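Local coordinates for Slr0280 protein (Synechocystis sp., PDB 5H3K) that is of unknown function but carries a phosphodiester glycosidase (NAGPA-family) domain, so it may act on a phosphodiester-linked sugar, at residues Thr76-Asp82 with Arg123-Thr128; Asp92-Thr97 with Lys271-Trp275; Ser98-Gln102 with Thr113-Arg117; Thr276-Thr280 with Ser304-Ser308. One frame throughout, in Å; residues are numbered along the deposited sequence.

Interaction 1: Thr76-Asp82 with Arg123-Thr128; sequences TRTGLGD and RYLDVT
Leu-80 and Leu-125 form the hydrogen-bonded antiparallel pair at the centre of this contact, Leu-125 N reaching Leu-80 O at 2.8 Å and nearly straight (174°). Packing is closest at the flanking non-hydrogen-bonded pairs, where glycines face Asp-126 and Tyr-124: Gly-79 CA lies 3.0 Å from Leu-125 O, and a side chain at Gly-79 would press on Tyr-124 CB. At the buried far end Arg-123 stretches out and offers the edge of its guanidinium to Asp-82, NH1 meeting OD2 on the anti side at 2.9 Å, with the two planes 73° apart; the same NH1 also bonds to Gln-102 OE1. The more open end is polar. There Arg-77, its chain folded at chi2 (-66°), brings NH1 to the syn side of Asp-126 OD2 at 3.1 Å. Asp-126 OD1 takes both N and OG1 of Thr-128, closing an Asx turn, and that OG1 in turn accepts from Thr-78 N at 2.9 Å. An alanine at Asp-126 is likely to leave Arg-77 without this carboxylate and the Thr-128 hydroxyl free to turn away from Thr-78. Strand 61-72 borders strand 75-81, strand 112-119 borders strand 122-126, and helix 82-89 packs on Leu-80.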
loop_
_atom_site.group_PDB
_atom_site.type_symbol
_atom_site.label_atom_id
_atom_site.label_comp_id
_atom_site.label_asym_id
_atom_site.label_seq_id
_atom_site.Cartn_x
_atom_site.Cartn_y
_atom_site.Cartn_z
ATOM N N THR A 76 -29.449 13.135 -13.501
ATOM C CA THR A 76 -28.010 12.909 -13.484
ATOM C C THR A 76 -27.507 12.846 -12.038
ATOM O O THR A 76 -27.685 13.792 -11.266
ATOM C CB THR A 76 -27.261 14.019 -14.237
ATOM O OG1 THR A 76 -27.737 14.080 -15.584
ATOM C CG2 THR A 76 -25.765 13.741 -14.248
ATOM N N ARG A 77 -26.893 11.727 -11.667
ATOM C CA ARG A 77 -26.358 11.577 -10.319
ATOM C C ARG A 77 -24.850 11.693 -10.372
ATOM O O ARG A 77 -24.232 11.328 -11.373
ATOM C CB ARG A 77 -26.747 10.225 -9.715
ATOM C CG ARG A 77 -28.246 9.945 -9.680
ATOM C CD ARG A 77 -28.982 10.892 -8.739
ATOM N NE ARG A 77 -30.399 10.552 -8.647
ATOM C CZ ARG A 77 -30.903 9.684 -7.769
ATOM N NH1 ARG A 77 -30.103 9.076 -6.899
ATOM N NH2 ARG A 77 -32.204 9.425 -7.757
ATOM N N THR A 78 -24.259 12.206 -9.297
ATOM C CA THR A 78 -22.807 12.298 -9.207
ATOM C C THR A 78 -22.312 11.507 -8.017
ATOM O O THR A 78 -22.813 11.672 -6.890
ATOM C CB THR A 78 -22.327 13.750 -9.058
ATOM O OG1 THR A 78 -22.850 14.539 -10.134
ATOM C CG2 THR A 78 -20.790 13.804 -9.087
ATOM N N GLY A 79 -21.328 10.647 -8.268
ATOM C CA GLY A 79 -20.738 9.826 -7.229
ATOM C C GLY A 79 -19.251 10.114 -7.089
ATOM O O GLY A 79 -18.581 10.383 -8.080
ATOM N N LEU A 80 -18.744 10.073 -5.859
ATOM C CA LEU A 80 -17.320 10.279 -5.594
ATOM C C LEU A 80 -16.792 9.055 -4.850
ATOM O O LEU A 80 -17.488 8.509 -3.997
ATOM C CB LEU A 80 -17.118 11.504 -4.699
ATOM C CG LEU A 80 -17.734 12.823 -5.153
ATOM C CD1 LEU A 80 -17.287 13.937 -4.231
ATOM C CD2 LEU A 80 -17.325 13.120 -6.563
ATOM N N GLY A 81 -15.571 8.625 -5.163
ATOM C CA GLY A 81 -14.936 7.568 -4.380
ATOM C C GLY A 81 -14.988 7.890 -2.898
ATOM O O GLY A 81 -14.630 9.004 -2.491
ATOM N N ASP A 82 -15.460 6.942 -2.089
ATOM C CA ASP A 82 -15.755 7.241 -0.689
ATOM C C ASP A 82 -14.557 7.746 0.106
ATOM O O ASP A 82 -14.647 8.757 0.817
ATOM C CB ASP A 82 -16.481 6.058 0.012
ATOM C CG ASP A 82 -15.621 4.801 0.186
ATOM O OD1 ASP A 82 -14.602 4.578 -0.521
ATOM O OD2 ASP A 82 -16.006 3.993 1.063
ATOM N N ARG A 123 -15.491 2.573 -4.670
ATOM C CA ARG A 123 -16.844 2.590 -4.104
ATOM C C ARG A 123 -17.360 4.028 -4.165
ATOM O O ARG A 123 -16.913 4.894 -3.406
ATOM C CB ARG A 123 -16.794 2.118 -2.652
ATOM C CG ARG A 123 -18.132 2.140 -1.915
ATOM C CD ARG A 123 -17.929 1.767 -0.459
ATOM N NE ARG A 123 -19.177 1.591 0.289
ATOM C CZ ARG A 123 -19.491 2.261 1.397
ATOM N NH1 ARG A 123 -18.654 3.165 1.893
ATOM N NH2 ARG A 123 -20.640 2.023 2.019
ATOM N N TYR A 124 -18.313 4.288 -5.054
ATOM C CA TYR A 124 -18.792 5.658 -5.288
ATOM C C TYR A 124 -19.983 6.021 -4.404
ATOM O O TYR A 124 -20.953 5.262 -4.317
ATOM C CB TYR A 124 -19.154 5.846 -6.767
ATOM C CG TYR A 124 -17.960 5.717 -7.684
ATOM C CD1 TYR A 124 -17.211 6.829 -8.042
ATOM C CD2 TYR A 124 -17.561 4.475 -8.170
ATOM C CE1 TYR A 124 -16.107 6.709 -8.871
ATOM C CE2 TYR A 124 -16.462 4.348 -8.993
ATOM C CZ TYR A 124 -15.741 5.466 -9.345
ATOM O OH TYR A 124 -14.640 5.327 -10.169
ATOM N N LEU A 125 -19.895 7.169 -3.730
ATOM C CA LEU A 125 -21.005 7.676 -2.922
ATOM C C LEU A 125 -21.802 8.704 -3.722
ATOM O O LEU A 125 -21.236 9.645 -4.268
ATOM C CB LEU A 125 -20.501 8.308 -1.610
ATOM C CG LEU A 125 -19.649 7.475 -0.638
ATOM C CD1 LEU A 125 -19.335 8.261 0.645
ATOM C CD2 LEU A 125 -20.298 6.135 -0.287
ATOM N N ASP A 126 -23.116 8.517 -3.799
ATOM C CA ASP A 126 -23.986 9.442 -4.534
ATOM C C ASP A 126 -24.165 10.710 -3.701
ATOM O O ASP A 126 -24.907 10.718 -2.709
ATOM C CB ASP A 126 -25.334 8.762 -4.824
ATOM C CG ASP A 126 -26.264 9.614 -5.689
ATOM O OD1 ASP A 126 -26.195 10.859 -5.625
ATOM O OD2 ASP A 126 -27.084 9.029 -6.431
ATOM N N VAL A 127 -23.471 11.776 -4.096
ATOM C CA VAL A 127 -23.468 13.020 -3.322
ATOM C C VAL A 127 -24.418 14.071 -3.903
ATOM O O VAL A 127 -24.397 15.231 -3.485
ATOM C CB VAL A 127 -22.043 13.625 -3.214
ATOM C CG1 VAL A 127 -21.102 12.652 -2.497
ATOM C CG2 VAL A 127 -21.509 13.986 -4.594
ATOM N N THR A 128 -25.255 13.650 -4.853
ATOM C CA THR A 128 -26.150 14.567 -5.571
ATOM C C THR A 128 -27.060 15.366 -4.638
ATOM O O THR A 128 -27.138 16.592 -4.741
ATOM C CB THR A 128 -27.023 13.819 -6.601
ATOM O OG1 THR A 128 -26.213 12.904 -7.343
ATOM C CG2 THR A 128 -27.671 14.798 -7.569
HETATM O O HOH W 1 -13.562 4.175 -3.199
#

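Interaction 2: Asp92-Thr97 with Lys271-Trp275; sequences DLLDNT and KTINW
Asn-96 presents its side-chain amide to the backbone of Asn-274 much as a neighbouring strand would, in a loop that runs along strand 271-276, the outermost strand of an antiparallel sheet. OD1 accepts from Asn-274 N at 2.8 Å, on a lone pair in the carbonyl plane, while ND2 gives a nearly straight bond (170°) to Asn-274 O at 2.9 Å. The amide is turned to this task by chi1 of 66°, which sets CG between the backbone N and the carbonyl carbon. A leucine at Asn-96 would probably leave both the N and the O of Asn-274 without these mates and weaken the hold of the loop on the strand. Asp-95 works differently: Thr-272 N comes down on OD1 from above the carboxylate plane, at 3.0 Å. Lys-271, bent at chi3 and chi4, curls its ammonium onto Leu-93 O, and its pairing with Asp-92 OD1 is long, at 3.7 Å; one water joins the two charged groups. Beneath this polar rim Ile-273 points CD1 at Leu-94 O and Leu-93 CB. Asn-274 returns the grip, its ND2 reaching a lone pair of Thr-97 O at 2.8 Å.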
loop_
_atom_site.group_PDB
_atom_site.type_symbol
_atom_site.label_atom_id
_atom_site.label_comp_id
_atom_site.label_asym_id
_atom_site.label_seq_id
_atom_site.Cartn_x
_atom_site.Cartn_y
_atom_site.Cartn_z
ATOM N N ASP A 92 -17.539 12.862 7.020
ATOM C CA ASP A 92 -17.298 11.864 8.061
ATOM C C ASP A 92 -18.088 10.626 7.660
ATOM O O ASP A 92 -19.315 10.672 7.596
ATOM C CB ASP A 92 -17.767 12.391 9.426
ATOM C CG ASP A 92 -17.381 11.475 10.600
ATOM O OD1 ASP A 92 -16.600 10.508 10.414
ATOM O OD2 ASP A 92 -17.849 11.744 11.734
ATOM N N LEU A 93 -17.388 9.539 7.337
ATOM C CA LEU A 93 -18.049 8.267 7.016
ATOM C C LEU A 93 -18.352 7.502 8.302
ATOM O O LEU A 93 -17.436 7.042 8.988
ATOM C CB LEU A 93 -17.181 7.400 6.096
ATOM C CG LEU A 93 -16.650 8.076 4.826
ATOM C CD1 LEU A 93 -15.943 7.083 3.927
ATOM C CD2 LEU A 93 -17.768 8.759 4.073
ATOM N N LEU A 94 -19.638 7.368 8.625
ATOM C CA LEU A 94 -20.064 6.684 9.844
ATOM C C LEU A 94 -20.201 5.173 9.623
ATOM O O LEU A 94 -20.408 4.724 8.487
ATOM C CB LEU A 94 -21.407 7.255 10.316
ATOM C CG LEU A 94 -21.503 8.777 10.318
ATOM C CD1 LEU A 94 -22.892 9.230 10.781
ATOM C CD2 LEU A 94 -20.427 9.368 11.193
ATOM N N ASP A 95 -20.090 4.400 10.703
ATOM C CA ASP A 95 -20.247 2.948 10.626
ATOM C C ASP A 95 -21.541 2.606 9.893
ATOM O O ASP A 95 -22.601 3.187 10.175
ATOM C CB ASP A 95 -20.243 2.328 12.023
ATOM C CG ASP A 95 -18.891 2.427 12.716
ATOM O OD1 ASP A 95 -17.975 3.110 12.205
ATOM O OD2 ASP A 95 -18.743 1.819 13.792
ATOM N N ASN A 96 -21.448 1.703 8.918
ATOM C CA ASN A 96 -22.602 1.349 8.096
ATOM C C ASN A 96 -23.033 -0.095 8.301
ATOM O O ASN A 96 -22.427 -0.832 9.074
ATOM C CB ASN A 96 -22.312 1.587 6.609
ATOM C CG ASN A 96 -21.230 0.656 6.063
ATOM O OD1 ASN A 96 -20.301 0.282 6.777
ATOM N ND2 ASN A 96 -21.358 0.273 4.803
ATOM N N THR A 97 -24.084 -0.491 7.593
ATOM C CA THR A 97 -24.556 -1.865 7.634
ATOM C C THR A 97 -24.286 -2.535 6.296
ATOM O O THR A 97 -23.303 -3.257 6.134
ATOM C CB THR A 97 -26.042 -1.931 8.003
ATOM O OG1 THR A 97 -26.765 -0.976 7.216
ATOM C CG2 THR A 97 -26.213 -1.599 9.479
ATOM N N LYS A 271 -13.624 3.059 13.622
ATOM C CA LYS A 271 -14.531 3.062 12.485
ATOM C C LYS A 271 -14.618 1.646 11.939
ATOM O O LYS A 271 -13.628 0.912 11.956
ATOM C CB LYS A 271 -14.015 4.018 11.394
ATOM C CG LYS A 271 -15.028 4.270 10.257
ATOM C CD LYS A 271 -14.388 4.974 9.046
ATOM C CE LYS A 271 -13.841 6.364 9.392
ATOM N NZ LYS A 271 -14.876 7.235 10.019
ATOM N N THR A 272 -15.799 1.248 11.486
ATOM C CA THR A 272 -15.953 -0.024 10.780
ATOM C C THR A 272 -16.836 0.202 9.564
ATOM O O THR A 272 -18.007 0.553 9.696
ATOM C CB THR A 272 -16.541 -1.137 11.686
ATOM O OG1 THR A 272 -15.686 -1.354 12.817
ATOM C CG2 THR A 272 -16.692 -2.455 10.916
ATOM N N ILE A 273 -16.260 0.038 8.376
ATOM C CA ILE A 273 -16.989 0.253 7.134
ATOM C C ILE A 273 -17.075 -1.044 6.350
ATOM O O ILE A 273 -16.045 -1.619 5.953
ATOM C CB ILE A 273 -16.335 1.335 6.226
ATOM C CG1 ILE A 273 -16.266 2.698 6.930
ATOM C CG2 ILE A 273 -17.112 1.455 4.925
ATOM C CD1 ILE A 273 -17.629 3.367 7.202
ATOM N N ASN A 274 -18.299 -1.526 6.143
ATOM C CA ASN A 274 -18.518 -2.610 5.198
ATOM C C ASN A 274 -18.478 -2.008 3.798
ATOM O O ASN A 274 -19.394 -1.286 3.380
ATOM C CB ASN A 274 -19.833 -3.338 5.498
ATOM C CG ASN A 274 -19.881 -3.888 6.917
ATOM O OD1 ASN A 274 -18.958 -4.571 7.367
ATOM N ND2 ASN A 274 -20.951 -3.575 7.633
ATOM N N TRP A 275 -17.391 -2.287 3.083
ATOM C CA TRP A 275 -17.016 -1.504 1.908
ATOM C C TRP A 275 -17.602 -2.092 0.641
ATOM O O TRP A 275 -18.300 -1.411 -0.111
ATOM C CB TRP A 275 -15.489 -1.417 1.830
ATOM C CG TRP A 275 -14.959 -0.373 0.903
ATOM C CD1 TRP A 275 -15.021 0.979 1.066
ATOM C CD2 TRP A 275 -14.220 -0.603 -0.308
ATOM N NE1 TRP A 275 -14.392 1.605 0.014
ATOM C CE2 TRP A 275 -13.898 0.659 -0.845
ATOM C CE3 TRP A 275 -13.825 -1.756 -1.000
ATOM C CZ2 TRP A 275 -13.181 0.808 -2.042
ATOM C CZ3 TRP A 275 -13.116 -1.612 -2.186
ATOM C CH2 TRP A 275 -12.802 -0.339 -2.697
HETATM O O HOH W 2 -14.649 9.742 8.575
HETATM O O HOH W 3 -16.486 0.697 14.577
HETATM O O HOH W 4 -20.004 -1.013 10.311
#

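Interaction 3: Ser98-Gln102 with Thr113-Arg117; sequences SPNQQ and TLNAR
Ala-116 lays its methyl group against the turn that leads into the facing strand, CB lying 3.4 Å from Pro-99 O. The contact lies at the start of the beta hairpin of strands 101-105 and 112-119; a type I turn from Ser-98 to Gln-101, closed by Gln-101 N to Ser-98 O, brings the chain into it. The N of Ala-116 bonds to Asn-100 O at 2.8 Å, from well above the carbonyl plane. Gln-101 and Asn-115 form a non-hydrogen-bonded pair whose side chains run side by side in the same direction, on the more open face of the sheet. Gln-102 and Leu-114 are on the other, buried face. Here the Gln-102 chain leaves with CG anti to the backbone N (chi1 -175°) and bends at chi2, carrying its amide away from the partner strand; OE1 accepts from Arg-123 and NE2 donates to Leu-94 O, so both ends of the buried amide are satisfied. Leu-125 packs against Gln-102, Leu-114 and Ala-116 on this face. Two backbone bonds lock the pair: Gln-102 N lies in the carbonyl plane of Leu-114 O, and Leu-114 N meets Gln-102 O at 2.8 Å with an angle of 168° at the hydrogen.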
loop_
_atom_site.group_PDB
_atom_site.type_symbol
_atom_site.label_atom_id
_atom_site.label_comp_id
_atom_site.label_asym_id
_atom_site.label_seq_id
_atom_site.Cartn_x
_atom_site.Cartn_y
_atom_site.Cartn_z
ATOM N N SER A 98 -25.154 -2.288 5.330
ATOM C CA SER A 98 -24.969 -2.825 3.992
ATOM C C SER A 98 -23.933 -1.998 3.209
ATOM O O SER A 98 -23.915 -0.766 3.317
ATOM C CB SER A 98 -26.313 -2.808 3.265
ATOM O OG SER A 98 -26.120 -2.951 1.871
ATOM N N PRO A 99 -23.059 -2.663 2.423
ATOM C CA PRO A 99 -22.089 -1.917 1.604
ATOM C C PRO A 99 -22.726 -0.900 0.658
ATOM O O PRO A 99 -22.053 0.044 0.259
ATOM C CB PRO A 99 -21.385 -3.013 0.792
ATOM C CG PRO A 99 -21.464 -4.227 1.662
ATOM C CD PRO A 99 -22.796 -4.115 2.402
ATOM N N ASN A 100 -23.994 -1.080 0.295
ATOM C CA ASN A 100 -24.621 -0.150 -0.638
ATOM C C ASN A 100 -25.178 1.125 0.020
ATOM O O ASN A 100 -25.727 1.979 -0.672
ATOM C CB ASN A 100 -25.691 -0.853 -1.491
ATOM C CG ASN A 100 -26.918 -1.249 -0.687
ATOM O OD1 ASN A 100 -26.920 -1.189 0.540
ATOM N ND2 ASN A 100 -27.970 -1.666 -1.382
ATOM N N GLN A 101 -25.015 1.244 1.339
ATOM C CA GLN A 101 -25.482 2.397 2.117
ATOM C C GLN A 101 -24.324 3.017 2.886
ATOM O O GLN A 101 -23.505 2.301 3.460
ATOM C CB GLN A 101 -26.522 1.953 3.145
ATOM C CG GLN A 101 -27.748 1.296 2.555
ATOM C CD GLN A 101 -28.560 2.258 1.717
ATOM O OE1 GLN A 101 -28.303 2.432 0.521
ATOM N NE2 GLN A 101 -29.543 2.904 2.342
ATOM N N GLN A 102 -24.258 4.345 2.920
ATOM C CA GLN A 102 -23.193 5.011 3.662
ATOM C C GLN A 102 -23.729 6.226 4.395
ATOM O O GLN A 102 -23.917 7.270 3.784
ATOM C CB GLN A 102 -22.072 5.451 2.714
ATOM C CG GLN A 102 -20.884 6.046 3.459
ATOM C CD GLN A 102 -20.393 5.126 4.556
ATOM O OE1 GLN A 102 -19.927 4.023 4.286
ATOM N NE2 GLN A 102 -20.495 5.571 5.805
ATOM N N THR A 113 -27.957 9.353 4.707
ATOM C CA THR A 113 -27.519 8.057 4.224
ATOM C C THR A 113 -27.351 8.110 2.719
ATOM O O THR A 113 -28.325 8.273 1.984
ATOM C CB THR A 113 -28.512 6.965 4.612
ATOM O OG1 THR A 113 -28.426 6.749 6.025
ATOM C CG2 THR A 113 -28.192 5.666 3.873
ATOM N N LEU A 114 -26.111 7.994 2.253
ATOM C CA LEU A 114 -25.848 8.102 0.827
ATOM C C LEU A 114 -25.915 6.724 0.200
ATOM O O LEU A 114 -25.564 5.732 0.839
ATOM C CB LEU A 114 -24.467 8.713 0.569
ATOM C CG LEU A 114 -24.102 9.990 1.325
ATOM C CD1 LEU A 114 -22.807 10.545 0.764
ATOM C CD2 LEU A 114 -25.210 11.019 1.207
ATOM N N ASN A 115 -26.384 6.649 -1.040
ATOM C CA ASN A 115 -26.275 5.406 -1.780
ATOM C C ASN A 115 -24.827 5.192 -2.178
ATOM O O ASN A 115 -24.138 6.144 -2.550
ATOM C CB ASN A 115 -27.137 5.442 -3.032
ATOM C CG ASN A 115 -28.614 5.444 -2.716
ATOM O OD1 ASN A 115 -29.038 4.950 -1.662
ATOM N ND2 ASN A 115 -29.410 5.997 -3.626
ATOM N N ALA A 116 -24.365 3.948 -2.098
ATOM C CA ALA A 116 -23.013 3.599 -2.533
ATOM C C ALA A 116 -23.083 2.553 -3.630
ATOM O O ALA A 116 -23.882 1.619 -3.547
ATOM C CB ALA A 116 -22.171 3.084 -1.346
ATOM N N ARG A 117 -22.255 2.704 -4.662
ATOM C CA ARG A 117 -22.163 1.678 -5.686
ATOM C C ARG A 117 -20.711 1.384 -6.026
ATOM O O ARG A 117 -19.884 2.293 -6.118
ATOM C CB ARG A 117 -22.927 2.081 -6.944
ATOM C CG ARG A 117 -22.381 3.308 -7.643
ATOM C CD ARG A 117 -23.227 3.649 -8.865
ATOM N NE ARG A 117 -22.855 2.865 -10.044
ATOM C CZ ARG A 117 -23.474 2.949 -11.219
ATOM N NH1 ARG A 117 -24.507 3.771 -11.369
ATOM N NH2 ARG A 117 -23.067 2.206 -12.240
#

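Interaction 4: Thr276-Thr280 with Ser304-Ser308; sequences TEGIT and SPGIS
Ser-304 OG rests against Gly-278, 3.3 Å from its CA, and also makes a weak hydrogen bond to Asn-301 O. Beside it Ile-307 reaches over with the end of its longer branch: CD1 sits 4.0 Å from both Glu-277 O and Gly-278 O and touches Ile-279 CG1 at 4.1 Å, the two isoleucines crossing obliquely. On the outer side Glu-277 extends past Pro-305, its OE2 4.0 Å from the ring carbon CD and the two side chains at roughly a right angle. A water fills in between, donating to Glu-277 OE2 and lying 2.9 Å from Ser-304 OG.

These groups are set in place by two turns of the same kind. Thr-276 to Ile-279 and Ser-304 to Ile-307 are both type II beta turns, with Gly-278 and Gly-306 at the third position, where positive phi (88° and 85°) suits glycine. Gly-278 has a second reason to lack a side chain, since a CB there would clash with Ser-304 OG. Ile-279 N closes the first turn onto Thr-276 O at 3.0 Å, and Ile-307 N the second onto Ser-304 O.

Further out, the first turn closes the beta hairpin of strands 271-276 and 279-288, while the second leads into strand 307-313. Ile-279 and Ile-307 continue inward onto Val-609 and Val-607 of strand 600-609 and onto Val-298 and Ile-300 of strand 291-300.

No direct hydrogen bond crosses between the turns. They are joined by apolar contact on the buried side and through water at the rim, so shape and the small size of glycine probably matter more here than polar pairing.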
loop_
_atom_site.group_PDB
_atom_site.type_symbol
_atom_site.label_atom_id
_atom_site.label_comp_id
_atom_site.label_asym_id
_atom_site.label_seq_id
_atom_site.Cartn_x
_atom_site.Cartn_y
_atom_site.Cartn_z
ATOM N N THR A 276 -17.310 -3.354 0.386
ATOM C CA THR A 276 -18.036 -4.061 -0.657
ATOM C C THR A 276 -18.218 -5.484 -0.168
ATOM O O THR A 276 -17.742 -5.825 0.920
ATOM C CB THR A 276 -17.309 -3.993 -2.019
ATOM O OG1 THR A 276 -18.252 -4.236 -3.078
ATOM C CG2 THR A 276 -16.172 -5.018 -2.080
ATOM N N GLU A 277 -18.930 -6.312 -0.925
ATOM C CA GLU A 277 -19.047 -7.701 -0.527
ATOM C C GLU A 277 -17.646 -8.296 -0.426
ATOM O O GLU A 277 -16.858 -8.228 -1.384
ATOM C CB GLU A 277 -19.885 -8.503 -1.524
ATOM C CG GLU A 277 -19.746 -10.004 -1.303
ATOM C CD GLU A 277 -20.904 -10.812 -1.869
ATOM O OE1 GLU A 277 -21.888 -10.202 -2.337
ATOM O OE2 GLU A 277 -20.824 -12.061 -1.838
ATOM N N GLY A 278 -17.326 -8.832 0.744
ATOM C CA GLY A 278 -16.050 -9.491 0.951
ATOM C C GLY A 278 -14.925 -8.576 1.399
ATOM O O GLY A 278 -13.804 -9.048 1.591
ATOM N N ILE A 279 -15.201 -7.282 1.562
ATOM C CA ILE A 279 -14.159 -6.352 2.023
ATOM C C ILE A 279 -14.645 -5.420 3.133
ATOM O O ILE A 279 -15.616 -4.676 2.950
ATOM C CB ILE A 279 -13.599 -5.485 0.878
ATOM C CG1 ILE A 279 -12.963 -6.351 -0.214
ATOM C CG2 ILE A 279 -12.562 -4.495 1.428
ATOM C CD1 ILE A 279 -12.393 -5.570 -1.375
ATOM N N THR A 280 -13.953 -5.442 4.268
ATOM C CA THR A 280 -14.287 -4.594 5.415
ATOM C C THR A 280 -13.087 -3.784 5.906
ATOM O O THR A 280 -12.001 -4.333 6.123
ATOM C CB THR A 280 -14.823 -5.445 6.563
ATOM O OG1 THR A 280 -15.959 -6.179 6.095
ATOM C CG2 THR A 280 -15.242 -4.572 7.744
ATOM N N SER A 304 -14.762 -14.710 -1.801
ATOM C CA SER A 304 -15.846 -13.924 -2.397
ATOM C C SER A 304 -15.682 -13.896 -3.903
ATOM O O SER A 304 -14.563 -13.806 -4.413
ATOM C CB SER A 304 -15.889 -12.494 -1.851
ATOM O OG SER A 304 -16.288 -12.485 -0.495
ATOM N N PRO A 305 -16.804 -13.990 -4.632
ATOM C CA PRO A 305 -16.727 -14.094 -6.095
ATOM C C PRO A 305 -16.057 -12.873 -6.713
ATOM O O PRO A 305 -16.387 -11.737 -6.365
ATOM C CB PRO A 305 -18.199 -14.175 -6.525
ATOM C CG PRO A 305 -18.935 -14.651 -5.296
ATOM C CD PRO A 305 -18.192 -14.039 -4.138
ATOM N N GLY A 306 -15.097 -13.108 -7.599
ATOM C CA GLY A 306 -14.470 -12.018 -8.316
ATOM C C GLY A 306 -13.320 -11.335 -7.591
ATOM O O GLY A 306 -12.726 -10.403 -8.142
ATOM N N ILE A 307 -13.007 -11.775 -6.373
ATOM C CA ILE A 307 -11.870 -11.201 -5.640
ATOM C C ILE A 307 -10.591 -11.957 -5.943
ATOM O O ILE A 307 -10.559 -13.190 -5.868
ATOM C CB ILE A 307 -12.101 -11.182 -4.121
ATOM C CG1 ILE A 307 -13.188 -10.160 -3.775
ATOM C CG2 ILE A 307 -10.793 -10.855 -3.372
ATOM C CD1 ILE A 307 -13.262 -9.809 -2.301
ATOM N N SER A 308 -9.532 -11.219 -6.283
ATOM C CA SER A 308 -8.224 -11.825 -6.475
ATOM C C SER A 308 -7.168 -10.921 -5.863
ATOM O O SER A 308 -7.422 -9.735 -5.625
ATOM C CB SER A 308 -7.923 -12.074 -7.956
ATOM O OG SER A 308 -8.018 -10.885 -8.720
HETATM O O HOH W 5 -19.142 -13.099 -0.359
#

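How the interactions relate
Interaction 1 is the most buried of the four and interaction 2 lies at the surface, while interactions 3 and 4 are partly buried. Interactions 1 and 3 share a sheet, since strands 122-126 and 112-119 are neighbours in it, and both rest on regular backbone pairing. Interaction 2 ties a loop of that region to the edge of another sheet, largely through side chains gripping backbone. Arg-123 connects the first three, bonding to Gln-102 and packing on Asn-96 and Trp-275, whose NE1 also reaches Asp-82. Interaction 4 takes up the chain where strand 271-276 turns into 279-288; unlike the other three, it has no direct hydrogen bond between its segments.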